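Side-chain contacts in periplasmic beta-glucosidase (Pseudomonas aeruginosa, PDB 6R5T), which probably hydrolyses terminal, non-reducing beta-D-glucosyl residues with release of beta-D-glucose, as a family 3 glycoside hydrolase of the periplasm: residues 159-162 with 163-167; 274-277 with 278-282; 462-465 with 466-470; 667-670 with 671-674. The protein carries 1 engineered substitution. All coordinates share one frame; numbering follows the deposited sequence.

In the fold
The four contacts follow one another along the chain, and none touches another. Contacts 1 and 2 belong to the N-terminal TIM-barrel-type domain, at the ends of helices 146-161 and 271-281; their centres lie about 31 Å apart. Contact 3 ends helix 456-468 beside the mixed sheet of the C-terminal family 3 domain, about 53 Å from contact 1 and about 62 Å from contact 2, centre to centre. Contact 4 leads into strand 672-681 of the fibronectin type III-like domain, close to the magnesium ion, its centre about 35 Å from that of contact 1. The first three thus finish helices and the fourth starts a strand, across three domains.

Contact 1: 159-162 with 163-167; sequences AYQG and SNLAA
Gln161 and Leu165 meet across the turn that ends helix 146-161, the two side chains lying aslant. Gln161 CB starts the contact, 3.7 Å from Leu165 CD2. CG lies as near to the same methyl, because it stands anti to the carbonyl carbon (chi1 -59°) and the chain runs on extended from there. CD is still beside it, 3.8 Å from Leu165 CD2, so the glutamine stem runs past one leucine methyl from CB to CD. At the amide the contact divides: OE1 stays nearest CD2, while NE2 faces Leu165 CD1 at 4.1 Å. The amide is held elsewhere, with OE1 accepting from the backbone N of Ala173 and of Gly217, and NE2 donating to Gly215 O. Gly162, with positive phi, breaks the helix and swings the chain round. Beyond it Asn164 forms an Asx turn, its OD1 accepting from Ala166 N at 2.8 Å from above the carbonyl plane, and a type I turn runs from Asn164 to Ala167. Ser170 OG shares its one proton between Gln161 O and Asn164 O. The joint thus sits between helix 146-161 and strand 172-178, with Met172 touching both Gln161 and Leu165 and Tyr160 packed on helix 100-116.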
loop_
_atom_site.group_PDB
_atom_site.type_symbol
_atom_site.label_atom_id
_atom_site.label_comp_id
_atom_site.label_asym_id
_atom_site.label_seq_id
_atom_site.Cartn_x
_atom_site.Cartn_y
_atom_site.Cartn_z
ATOM N N ALA A 159 -26.110 -9.078 -20.122
ATOM C CA ALA A 159 -27.282 -8.195 -20.094
ATOM C C ALA A 159 -27.171 -7.117 -21.163
ATOM O O ALA A 159 -28.191 -6.779 -21.806
ATOM C CB ALA A 159 -27.448 -7.649 -18.705
ATOM N N TYR A 160 -25.985 -6.554 -21.362
ATOM C CA TYR A 160 -25.789 -5.516 -22.393
ATOM C C TYR A 160 -25.980 -6.116 -23.776
ATOM O O TYR A 160 -26.671 -5.497 -24.616
ATOM C CB TYR A 160 -24.388 -4.900 -22.314
ATOM C CG TYR A 160 -24.100 -3.951 -21.166
ATOM C CD1 TYR A 160 -25.024 -3.060 -20.670
ATOM C CD2 TYR A 160 -22.813 -3.842 -20.667
ATOM C CE1 TYR A 160 -24.720 -2.113 -19.714
ATOM C CE2 TYR A 160 -22.495 -2.925 -19.665
ATOM C CZ TYR A 160 -23.436 -2.027 -19.218
ATOM O OH TYR A 160 -23.139 -1.085 -18.272
ATOM N N GLN A 161 -25.373 -7.274 -24.028
ATOM C CA GLN A 161 -25.218 -7.784 -25.425
ATOM C C GLN A 161 -26.421 -8.631 -25.847
ATOM O O GLN A 161 -26.605 -8.822 -27.078
ATOM C CB GLN A 161 -23.905 -8.538 -25.561
ATOM C CG GLN A 161 -22.702 -7.661 -25.228
ATOM C CD GLN A 161 -21.372 -8.179 -25.726
ATOM O OE1 GLN A 161 -20.416 -7.406 -25.914
ATOM N NE2 GLN A 161 -21.278 -9.494 -25.892
ATOM N N GLY A 162 -27.211 -9.099 -24.887
ATOM C CA GLY A 162 -28.415 -9.911 -25.196
ATOM C C GLY A 162 -28.073 -11.208 -25.906
ATOM O O GLY A 162 -26.923 -11.671 -25.902
ATOM N N SER A 163 -29.060 -11.796 -26.582
ATOM C CA SER A 163 -28.847 -13.048 -27.352
ATOM C C SER A 163 -28.255 -12.728 -28.732
ATOM O O SER A 163 -27.692 -13.630 -29.330
ATOM C CB SER A 163 -30.128 -13.850 -27.507
ATOM O OG SER A 163 -31.127 -13.052 -28.104
ATOM N N ASN A 164 -28.265 -11.461 -29.151
ATOM C CA ASN A 164 -27.769 -11.081 -30.494
ATOM C C ASN A 164 -27.263 -9.640 -30.471
ATOM O O ASN A 164 -28.058 -8.707 -30.205
ATOM C CB ASN A 164 -28.890 -11.325 -31.505
ATOM C CG ASN A 164 -28.510 -11.008 -32.934
ATOM O OD1 ASN A 164 -27.427 -10.515 -33.227
ATOM N ND2 ASN A 164 -29.450 -11.253 -33.831
ATOM N N LEU A 165 -25.975 -9.480 -30.746
ATOM C CA LEU A 165 -25.322 -8.148 -30.771
ATOM C C LEU A 165 -25.899 -7.262 -31.873
ATOM O O LEU A 165 -25.708 -6.054 -31.784
ATOM C CB LEU A 165 -23.805 -8.272 -30.920
ATOM C CG LEU A 165 -23.033 -8.347 -29.619
ATOM C CD1 LEU A 165 -21.583 -8.710 -29.878
ATOM C CD2 LEU A 165 -23.149 -7.040 -28.863
ATOM N N ALA A 166 -26.638 -7.815 -32.857
ATOM C CA ALA A 166 -27.239 -7.009 -33.928
ATOM C C ALA A 166 -28.637 -6.515 -33.500
ATOM O O ALA A 166 -29.214 -5.624 -34.172
ATOM C CB ALA A 166 -27.270 -7.816 -35.204
ATOM N N ALA A 167 -29.164 -6.983 -32.370
ATOM C CA ALA A 167 -30.501 -6.535 -31.936
ATOM C C ALA A 167 -30.465 -5.051 -31.694
ATOM O O ALA A 167 -29.492 -4.530 -31.119
ATOM C CB ALA A 167 -30.987 -7.243 -30.692
#

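Contact 2: 274-277 with 278-282; sequences ATRL and AIQAG
The guanidinium of Arg276 and the amide of Gln280, one helical turn apart, stand almost perpendicular, their planes 87° from each other, and neither lays a face on the other. The end of the Gln280 side chain lies instead beside the aliphatic stem of the arginine, at CG and CD. Arg276 sends CG out anti to the backbone N (chi1 180°) and bends at chi3, which carries the guanidinium off from the amide toward the preceding turn, where Asp273 gives it a long, weak ion pair.

Beneath this pair runs the regular ladder of helix 271-281. Ala278 N donates to Ala274 O at 3.0 Å, and Ile279 N to Thr275 O over the same length, with the straightest N-H of the set (171°). Gln280 N reaches Arg276 O at 3.1 Å, while Gln280 CB and CG lie against that same oxygen. Ala281 N closes the series on Leu277 O. Ile279 CG2 rests 3.5 Å from Thr275 O, and Thr275 OG1 turns back to Glu271 O.

Gly282, with positive phi, is the C-prime residue of a Schellman motif in which its own N makes a weak bond to Ile279 O and the next backbone N reaches Ala278 O. Side chains take up the last carbonyls: Arg312 binds Ile279 O, Arg235 binds Gln280 O and Thr239 binds Ala281 O. Two cationic donors therefore meet the partly negative C-terminal end of the helix, which probably favours it electrostatically.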
loop_
_atom_site.group_PDB
_atom_site.type_symbol
_atom_site.label_atom_id
_atom_site.label_comp_id
_atom_site.label_asym_id
_atom_site.label_seq_id
_atom_site.Cartn_x
_atom_site.Cartn_y
_atom_site.Cartn_z
ATOM N N ALA A 274 6.055 5.518 -29.730
ATOM C CA ALA A 274 4.876 5.145 -28.918
ATOM C C ALA A 274 3.858 4.370 -29.756
ATOM O O ALA A 274 3.298 3.313 -29.327
ATOM C CB ALA A 274 4.284 6.371 -28.297
ATOM N N THR A 275 3.618 4.842 -30.995
ATOM C CA THR A 275 2.640 4.201 -31.881
ATOM C C THR A 275 3.076 2.756 -32.184
ATOM O O THR A 275 2.249 1.818 -32.153
ATOM C CB THR A 275 2.538 5.027 -33.175
ATOM O OG1 THR A 275 2.096 6.345 -32.849
ATOM C CG2 THR A 275 1.587 4.374 -34.138
ATOM N N ARG A 276 4.381 2.574 -32.467
ATOM C CA ARG A 276 4.928 1.232 -32.776
ATOM C C ARG A 276 4.677 0.284 -31.580
ATOM O O ARG A 276 4.163 -0.824 -31.766
ATOM C CB ARG A 276 6.416 1.319 -33.104
ATOM C CG ARG A 276 6.959 -0.061 -33.417
ATOM C CD ARG A 276 8.457 -0.209 -33.598
ATOM N NE ARG A 276 9.202 0.758 -32.813
ATOM C CZ ARG A 276 9.642 0.569 -31.573
ATOM N NH1 ARG A 276 9.419 -0.567 -30.930
ATOM N NH2 ARG A 276 10.299 1.549 -30.980
ATOM N N LEU A 277 4.979 0.774 -30.385
ATOM C CA LEU A 277 4.831 -0.071 -29.167
ATOM C C LEU A 277 3.368 -0.476 -29.000
ATOM O O LEU A 277 3.111 -1.639 -28.729
ATOM C CB LEU A 277 5.332 0.680 -27.945
ATOM C CG LEU A 277 6.828 0.904 -27.879
ATOM C CD1 LEU A 277 7.196 1.795 -26.707
ATOM C CD2 LEU A 277 7.566 -0.418 -27.805
ATOM N N ALA A 278 2.434 0.453 -29.140
ATOM C CA ALA A 278 1.004 0.161 -28.889
ATOM C C ALA A 278 0.462 -0.839 -29.918
ATOM O O ALA A 278 -0.164 -1.815 -29.553
ATOM C CB ALA A 278 0.226 1.435 -28.901
ATOM N N ILE A 279 0.703 -0.626 -31.208
ATOM C CA ILE A 279 0.068 -1.516 -32.211
ATOM C C ILE A 279 0.699 -2.906 -32.117
ATOM O O ILE A 279 -0.036 -3.896 -32.204
ATOM C CB ILE A 279 0.083 -0.920 -33.642
ATOM C CG1 ILE A 279 -0.991 -1.682 -34.445
ATOM C CG2 ILE A 279 1.482 -0.932 -34.227
ATOM C CD1 ILE A 279 -1.457 -1.072 -35.720
ATOM N N GLN A 280 2.003 -2.998 -31.874
ATOM C CA GLN A 280 2.666 -4.324 -31.814
ATOM C C GLN A 280 2.312 -5.038 -30.504
ATOM O O GLN A 280 2.268 -6.299 -30.494
ATOM C CB GLN A 280 4.158 -4.182 -32.068
ATOM C CG GLN A 280 4.417 -3.696 -33.494
ATOM C CD GLN A 280 5.745 -4.169 -34.033
ATOM O OE1 GLN A 280 5.787 -4.813 -35.109
ATOM N NE2 GLN A 280 6.807 -3.831 -33.313
ATOM N N ALA A 281 1.990 -4.303 -29.451
ATOM C CA ALA A 281 1.556 -4.928 -28.197
ATOM C C ALA A 281 0.192 -5.577 -28.325
ATOM O O ALA A 281 -0.042 -6.610 -27.687
ATOM C CB ALA A 281 1.598 -3.924 -27.076
ATOM N N GLY A 282 -0.645 -5.023 -29.181
ATOM C CA GLY A 282 -1.986 -5.561 -29.430
ATOM C C GLY A 282 -3.099 -4.559 -29.218
ATOM O O GLY A 282 -4.250 -5.017 -29.095
#

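Contact 3: 462-465 with 466-470; sequences EALR and TARDA
Hydrogen bonding centres on Glu462 O, which accepts twice from Thr466: the backbone N at 3.0 Å and OG1 at 2.8 Å. The hydroxyl approaches from above the carbonyl plane, brought there by a chi1 of -56° that sets OG1 beside its own backbone N and lets it fold back on the previous turn. Ala467 N to Ala463 O and Arg468 N to Leu464 O continue the helical ladder, which frays in a weak bond of 3.3 Å from Asp469 N to Arg465 O.

Van der Waals packing joins Leu464 to Arg468. The arginine chain, extended from CG to NE, crosses Leu464 O and brings one guanidinium face over Leu464 CB, which lies 3.6 Å from NH2 and toward the rim of the group.

Charges are spread out: the Arg465 and Arg468 guanidinium planes are 55° apart, with Arg465 NE 6.4 Å from Arg468 NH1. Glu462 pairs with Arg454, and Asp469 with Arg380.

Ala463 and Thr466 lean on strand 380-384, Thr466 also on strand 423-427, and Ala467 on helix 497-508, while both exposed arginines touch a crystal neighbour. This is the C-terminal end of an amphipathic helix flanking the sheet of an alpha/beta sandwich, as in the second domain of family 3 glycosidases.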
loop_
_atom_site.group_PDB
_atom_site.type_symbol
_atom_site.label_atom_id
_atom_site.label_comp_id
_atom_site.label_asym_id
_atom_site.label_seq_id
_atom_site.Cartn_x
_atom_site.Cartn_y
_atom_site.Cartn_z
ATOM N N GLU A 462 -28.527 27.775 12.169
ATOM C CA GLU A 462 -29.801 27.516 11.471
ATOM C C GLU A 462 -30.190 26.043 11.624
ATOM O O GLU A 462 -31.326 25.713 11.935
ATOM C CB GLU A 462 -29.688 27.924 10.010
ATOM C CG GLU A 462 -31.001 27.723 9.330
ATOM C CD GLU A 462 -31.020 27.869 7.820
ATOM O OE1 GLU A 462 -32.013 28.472 7.314
ATOM O OE2 GLU A 462 -30.070 27.383 7.165
ATOM N N ALA A 463 -29.237 25.150 11.413
ATOM C CA ALA A 463 -29.519 23.711 11.537
ATOM C C ALA A 463 -29.906 23.370 12.982
ATOM O O ALA A 463 -30.790 22.540 13.163
ATOM C CB ALA A 463 -28.287 22.933 11.145
ATOM N N LEU A 464 -29.252 23.967 13.970
ATOM C CA LEU A 464 -29.582 23.655 15.391
ATOM C C LEU A 464 -30.989 24.180 15.698
ATOM O O LEU A 464 -31.736 23.442 16.309
ATOM C CB LEU A 464 -28.563 24.255 16.328
ATOM C CG LEU A 464 -27.166 23.663 16.285
ATOM C CD1 LEU A 464 -26.246 24.357 17.260
ATOM C CD2 LEU A 464 -27.239 22.169 16.577
ATOM N N ARG A 465 -31.376 25.369 15.203
ATOM C CA ARG A 465 -32.776 25.806 15.385
ATOM C C ARG A 465 -33.760 24.835 14.765
ATOM O O ARG A 465 -34.816 24.615 15.330
ATOM C CB ARG A 465 -33.050 27.164 14.710
ATOM C CG ARG A 465 -32.376 28.301 15.419
ATOM C CD ARG A 465 -32.822 29.638 14.860
ATOM N NE ARG A 465 -32.387 29.874 13.496
ATOM C CZ ARG A 465 -33.190 29.898 12.446
ATOM N NH1 ARG A 465 -34.485 29.667 12.575
ATOM N NH2 ARG A 465 -32.700 30.151 11.243
ATOM N N THR A 466 -33.456 24.330 13.557
ATOM C CA THR A 466 -34.336 23.405 12.849
ATOM C C THR A 466 -34.435 22.115 13.665
ATOM O O THR A 466 -35.536 21.633 13.874
ATOM C CB THR A 466 -33.760 23.215 11.436
ATOM O OG1 THR A 466 -33.676 24.522 10.878
ATOM C CG2 THR A 466 -34.596 22.297 10.595
ATOM N N ALA A 467 -33.300 21.597 14.158
ATOM C CA ALA A 467 -33.306 20.316 14.909
ATOM C C ALA A 467 -34.123 20.475 16.205
ATOM O O ALA A 467 -34.961 19.606 16.541
ATOM C CB ALA A 467 -31.901 19.887 15.183
ATOM N N ARG A 468 -33.964 21.610 16.852
ATOM C CA ARG A 468 -34.652 21.883 18.149
ATOM C C ARG A 468 -36.164 21.944 17.923
ATOM O O ARG A 468 -36.928 21.644 18.844
ATOM C CB ARG A 468 -34.125 23.189 18.716
ATOM C CG ARG A 468 -32.746 23.132 19.338
ATOM C CD ARG A 468 -32.328 24.544 19.658
ATOM N NE ARG A 468 -30.896 24.651 19.801
ATOM C CZ ARG A 468 -30.178 25.665 19.418
ATOM N NH1 ARG A 468 -30.755 26.704 18.828
ATOM N NH2 ARG A 468 -28.879 25.659 19.656
ATOM N N ASP A 469 -36.616 22.260 16.726
ATOM C CA ASP A 469 -38.050 22.379 16.419
ATOM C C ASP A 469 -38.614 21.054 15.924
ATOM O O ASP A 469 -39.771 21.038 15.495
ATOM C CB ASP A 469 -38.250 23.490 15.388
ATOM C CG ASP A 469 -39.653 24.069 15.430
ATOM O OD1 ASP A 469 -40.163 24.266 16.567
ATOM O OD2 ASP A 469 -40.219 24.297 14.332
ATOM N N ALA A 470 -37.826 19.980 15.920
ATOM C CA ALA A 470 -38.254 18.714 15.296
ATOM C C ALA A 470 -38.329 17.597 16.339
ATOM O O ALA A 470 -37.764 17.776 17.400
ATOM C CB ALA A 470 -37.311 18.345 14.176
#

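Contact 4: 667-670 with 671-674; sequences SRPV and KELR
Arg668 and Glu672 are brought together by complementary chain shapes: the arginine bends at chi3 (55°), and the glutamate runs extended beyond CG (chi2 -169°). The two chains cross at about a right angle, guanidinium and carboxylate planes 79° apart, and Arg668 NH2 makes a salt bridge of 2.7 Å to Glu672 OE1. The Pro669 ring packs against the Glu672 side chain, its CG 3.6 Å from Glu672 OE2.

Arg674 joins from the strand. Its NH2 lies 3.9 Å from Glu672 OE1, a long, purely electrostatic pairing, with the oxygen well out of the Arg674 guanidinium plane. Arg668 NH2 and Arg674 NH2 are 4.4 Å apart, with Glu672 OE1 near both. One water accepts from both of these nitrogens, and another accepts from Arg668 NE at 2.8 Å; both lie in the Arg668 guanidinium plane. Arg674 NH1 is fixed by Leu673 O at 3.0 Å. Just before the strand, Lys671 bends at its last torsion, and a water links its NZ to Val670 O; its ammonium also makes a cation-pi contact with Phe717. Lys671 O is buried without a polar partner.

Arg668 NH1 forms a salt bridge with Asp661, a magnesium ligand. The salt-bridge network of Arg668, Glu672 and Arg674 sits at the loop-to-strand entry of the fibronectin type III-like domain, the Arg668 side chain about 6 Å from the magnesium ion, consistent with a second-shell position.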
loop_
_atom_site.group_PDB
_atom_site.type_symbol
_atom_site.label_atom_id
_atom_site.label_comp_id
_atom_site.label_asym_id
_atom_site.label_seq_id
_atom_site.Cartn_x
_atom_site.Cartn_y
_atom_site.Cartn_z
ATOM N N SER A 667 0.678 -19.755 0.983
ATOM C CA SER A 667 -0.203 -19.284 2.069
ATOM C C SER A 667 -1.512 -18.775 1.447
ATOM O O SER A 667 -1.454 -17.872 0.596
ATOM C CB SER A 667 0.493 -18.172 2.816
ATOM O OG SER A 667 -0.269 -17.821 3.959
ATOM N N ARG A 668 -2.634 -19.410 1.755
ATOM C CA ARG A 668 -3.931 -19.060 1.131
ATOM C C ARG A 668 -4.743 -18.226 2.116
ATOM O O ARG A 668 -4.559 -18.257 3.328
ATOM C CB ARG A 668 -4.629 -20.322 0.627
ATOM C CG ARG A 668 -3.801 -20.970 -0.488
ATOM C CD ARG A 668 -4.542 -21.870 -1.410
ATOM N NE ARG A 668 -5.681 -21.194 -2.008
ATOM C CZ ARG A 668 -6.777 -21.790 -2.429
ATOM N NH1 ARG A 668 -6.969 -23.110 -2.343
ATOM N NH2 ARG A 668 -7.724 -21.053 -2.992
ATOM N N PRO A 669 -5.692 -17.455 1.590
ATOM C CA PRO A 669 -6.472 -16.562 2.427
ATOM C C PRO A 669 -7.225 -17.259 3.545
ATOM O O PRO A 669 -7.597 -18.428 3.490
ATOM C CB PRO A 669 -7.419 -15.863 1.473
ATOM C CG PRO A 669 -6.751 -15.981 0.139
ATOM C CD PRO A 669 -6.023 -17.309 0.158
ATOM N N VAL A 670 -7.482 -16.503 4.589
ATOM C CA VAL A 670 -8.218 -17.040 5.764
ATOM C C VAL A 670 -9.656 -17.428 5.361
ATOM O O VAL A 670 -10.177 -18.405 5.942
ATOM C CB VAL A 670 -8.203 -16.053 6.930
ATOM C CG1 VAL A 670 -6.778 -15.834 7.409
ATOM C CG2 VAL A 670 -8.886 -14.746 6.556
ATOM N N LYS A 671 -10.214 -16.750 4.359
ATOM C CA LYS A 671 -11.526 -17.074 3.774
ATOM C C LYS A 671 -11.542 -16.576 2.345
ATOM O O LYS A 671 -10.946 -15.501 2.077
ATOM C CB LYS A 671 -12.655 -16.231 4.410
ATOM C CG LYS A 671 -12.993 -16.673 5.788
ATOM C CD LYS A 671 -14.250 -16.083 6.271
ATOM C CE LYS A 671 -14.649 -16.727 7.568
ATOM N NZ LYS A 671 -13.598 -16.600 8.598
ATOM N N GLU A 672 -12.291 -17.247 1.477
ATOM C CA GLU A 672 -12.495 -16.773 0.107
ATOM C C GLU A 672 -13.969 -17.027 -0.248
ATOM O O GLU A 672 -14.420 -18.162 -0.063
ATOM C CB GLU A 672 -11.606 -17.498 -0.894
ATOM C CG GLU A 672 -10.124 -17.205 -0.735
ATOM C CD GLU A 672 -9.261 -17.716 -1.886
ATOM O OE1 GLU A 672 -9.101 -18.956 -1.937
ATOM O OE2 GLU A 672 -8.737 -16.899 -2.724
ATOM N N LEU A 673 -14.715 -16.023 -0.677
ATOM C CA LEU A 673 -16.127 -16.245 -1.065
ATOM C C LEU A 673 -16.197 -17.285 -2.196
ATOM O O LEU A 673 -15.483 -17.118 -3.209
ATOM C CB LEU A 673 -16.751 -14.947 -1.514
ATOM C CG LEU A 673 -18.246 -14.993 -1.779
ATOM C CD1 LEU A 673 -19.031 -15.119 -0.490
ATOM C CD2 LEU A 673 -18.650 -13.725 -2.488
ATOM N N ARG A 674 -17.088 -18.254 -2.045
ATOM C CA ARG A 674 -17.284 -19.279 -3.087
ATOM C C ARG A 674 -18.770 -19.529 -3.325
ATOM O O ARG A 674 -19.078 -20.362 -4.154
ATOM C CB ARG A 674 -16.552 -20.586 -2.784
ATOM C CG ARG A 674 -15.052 -20.514 -2.961
ATOM C CD ARG A 674 -14.716 -20.282 -4.397
ATOM N NE ARG A 674 -13.292 -20.305 -4.638
ATOM C CZ ARG A 674 -12.522 -19.262 -4.744
ATOM N NH1 ARG A 674 -13.005 -18.047 -4.537
ATOM N NH2 ARG A 674 -11.252 -19.450 -5.098
HETATM O O HOH W 1 -5.946 -18.574 -2.949
HETATM O O HOH W 2 -9.816 -22.006 -4.160
HETATM O O HOH W 3 -10.877 -18.051 8.549
#